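Side-chain contact in sensor protein (Bacteroides thetaiotaomicron, PDB 2X7X), which binds fructose through its periplasmic domain and probably relays the signal as a hybrid two-component histidine kinase: residues Trp19-Lys22 with Met23-Ile27. Sequence-based numbering, arbitrary orientation.
With FRU (beta-D-fructofuranose), chain E.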
loop_
_atom_site.group_PDB
_atom_site.type_symbol
_atom_site.label_atom_id
_atom_site.label_comp_id
_atom_site.label_asym_id
_atom_site.label_seq_id
_atom_site.Cartn_x
_atom_site.Cartn_y
_atom_site.Cartn_z
ATOM N N TRP A 19 12.050 -12.544 5.037
ATOM C CA TRP A 19 12.185 -12.065 3.663
ATOM C C TRP A 19 12.125 -13.234 2.669
ATOM O O TRP A 19 11.305 -13.230 1.755
ATOM C CB TRP A 19 13.473 -11.254 3.499
ATOM C CG TRP A 19 13.539 -10.515 2.199
ATOM C CD1 TRP A 19 13.130 -9.240 1.960
ATOM C CD2 TRP A 19 14.031 -11.021 0.953
ATOM N NE1 TRP A 19 13.343 -8.916 0.639
ATOM C CE2 TRP A 19 13.894 -9.995 0.001
ATOM C CE3 TRP A 19 14.580 -12.250 0.551
ATOM C CZ2 TRP A 19 14.284 -10.149 -1.328
ATOM C CZ3 TRP A 19 14.963 -12.403 -0.771
ATOM C CH2 TRP A 19 14.813 -11.358 -1.695
ATOM N N ARG A 20 12.981 -14.237 2.862
ATOM C CA ARG A 20 12.886 -15.487 2.091
ATOM C C ARG A 20 11.494 -16.135 2.210
ATOM O O ARG A 20 10.888 -16.514 1.199
ATOM C CB ARG A 20 13.982 -16.486 2.482
ATOM C CG ARG A 20 15.406 -15.941 2.480
ATOM C CD ARG A 20 15.961 -15.662 1.079
ATOM N NE ARG A 20 17.108 -14.751 1.120
ATOM C CZ ARG A 20 17.737 -14.268 0.042
ATOM N NH1 ARG A 20 18.761 -13.434 0.188
ATOM N NH2 ARG A 20 17.357 -14.616 -1.188
ATOM N N HIS A 21 10.979 -16.230 3.434
ATOM C CA HIS A 21 9.652 -16.788 3.667
ATOM C C HIS A 21 8.616 -16.154 2.748
ATOM O O HIS A 21 7.863 -16.856 2.071
ATOM C CB HIS A 21 9.237 -16.641 5.127
ATOM C CG HIS A 21 8.081 -17.511 5.504
ATOM N ND1 HIS A 21 8.225 -18.856 5.791
ATOM C CD2 HIS A 21 6.757 -17.241 5.621
ATOM C CE1 HIS A 21 7.041 -19.372 6.076
ATOM N NE2 HIS A 21 6.133 -18.414 5.982
ATOM N N LYS A 22 8.614 -14.826 2.697
ATOM C CA LYS A 22 7.695 -14.098 1.836
ATOM C C LYS A 22 7.867 -14.424 0.339
ATOM O O LYS A 22 6.876 -14.564 -0.385
ATOM C CB LYS A 22 7.815 -12.593 2.064
ATOM C CG LYS A 22 6.630 -11.822 1.514
ATOM C CD LYS A 22 6.917 -10.359 1.382
ATOM C CE LYS A 22 5.856 -9.699 0.534
ATOM N NZ LYS A 22 6.462 -8.686 -0.372
ATOM N N MET A 23 9.112 -14.522 -0.120
ATOM C CA MET A 23 9.386 -14.847 -1.519
ATOM C C MET A 23 8.954 -16.285 -1.856
ATOM O O MET A 23 8.256 -16.511 -2.851
ATOM C CB MET A 23 10.867 -14.642 -1.838
ATOM C CG MET A 23 11.273 -14.980 -3.259
ATOM S SD MET A 23 13.067 -15.014 -3.429
ATOM C CE MET A 23 13.227 -15.465 -5.138
ATOM N N ASN A 24 9.372 -17.239 -1.026
ATOM C CA ASN A 24 8.975 -18.632 -1.181
ATOM C C ASN A 24 7.464 -18.789 -1.370
ATOM O O ASN A 24 7.012 -19.262 -2.419
ATOM C CB ASN A 24 9.456 -19.445 0.018
ATOM C CG ASN A 24 10.975 -19.517 0.105
ATOM O OD1 ASN A 24 11.685 -19.206 -0.855
ATOM N ND2 ASN A 24 11.478 -19.939 1.258
ATOM N N ASP A 25 6.701 -18.358 -0.363
ATOM C CA ASP A 25 5.240 -18.388 -0.397
ATOM C C ASP A 25 4.682 -17.750 -1.650
ATOM O O ASP A 25 3.648 -18.184 -2.138
ATOM C CB ASP A 25 4.636 -17.675 0.814
ATOM C CG ASP A 25 4.896 -18.399 2.124
ATOM O OD1 ASP A 25 4.526 -17.826 3.168
ATOM O OD2 ASP A 25 5.469 -19.515 2.131
ATOM N N GLU A 26 5.347 -16.719 -2.163
ATOM C CA GLU A 26 4.906 -16.057 -3.400
ATOM C C GLU A 26 5.123 -16.943 -4.626
ATOM O O GLU A 26 4.387 -16.848 -5.602
ATOM C CB GLU A 26 5.617 -14.709 -3.602
ATOM C CG GLU A 26 4.931 -13.501 -2.975
ATOM C CD GLU A 26 5.821 -12.256 -2.900
ATOM O OE1 GLU A 26 5.295 -11.181 -2.558
ATOM O OE2 GLU A 26 7.038 -12.328 -3.175
ATOM N N ILE A 27 6.148 -17.787 -4.566
ATOM C CA ILE A 27 6.489 -18.684 -5.663
ATOM C C ILE A 27 5.482 -19.831 -5.696
ATOM O O ILE A 27 4.781 -20.022 -6.695
ATOM C CB ILE A 27 7.943 -19.209 -5.536
ATOM C CG1 ILE A 27 8.936 -18.087 -5.841
ATOM C CG2 ILE A 27 8.179 -20.404 -6.459
ATOM C CD1 ILE A 27 10.311 -18.306 -5.229
HETATM C C1 FRU E . 17.165 -11.984 3.072
HETATM C C2 FRU E . 18.235 -10.908 3.102
HETATM C C3 FRU E . 17.638 -9.503 3.111
HETATM C C4 FRU E . 18.597 -8.744 2.215
HETATM C C5 FRU E . 18.890 -9.790 1.148
HETATM C C6 FRU E . 20.196 -9.592 0.382
HETATM O O1 FRU E . 17.738 -13.241 3.422
HETATM O O2 FRU E . 19.084 -11.146 4.230
HETATM O O3 FRU E . 17.512 -8.955 4.431
HETATM O O4 FRU E . 18.032 -7.538 1.690
HETATM O O5 FRU E . 18.996 -10.999 1.905
HETATM O O6 FRU E . 20.286 -10.570 -0.674
HETATM O O HOH W 1 10.151 -20.282 4.269
#
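Met23 lays its sulfur obliquely against Trp19 one turn earlier in helix 18-31, Met23 SD lying 4.2 Å from Trp19 CZ3 in a Met-aromatic contact. How the first turns of a helix can serve a sugar pocket is well illustrated by Arg20. Arg20 CB sits near the Asn24 amide, 4.4 Å from Asn24 ND2. With CG anti to its own carbonyl carbon (chi1 -51°) and a bend at chi2, the chain turns toward the fructose; Arg20 CG comes to 3.7 Å from fructose O1, and CD meets the Trp19 ring at its edge, in plane. Arg20 NE then donates to fructose O1 at 2.8 Å, close to the guanidinium plane, while NH1 makes a weak bond to the sugar's O5 and a salt bridge to Asp94. NH2 makes a weak hydrogen bond to Gln13, whose amide also binds Asn24 OD1. Trp19 CZ3 lies over one guanidinium face, near its rim, and the indole's own face looks onto C3 of the sugar. Cut back to an alanine here, the side chain would lose its NE donor, which would probably leave fructose O1 without this bond and Asp94 without this ion-pair partner. One turn on, Lys22 NZ and Glu26 OE1 form a salt bridge of 3.5 Å, and Thr247 bonds to both residues. The helix thus divides its chemistry: apolar and cationic groups meet the sugar in the cleft of this periplasmic-binding-protein fold, whereas the i,i+4 charge pair ties the helix to the segment around Thr247.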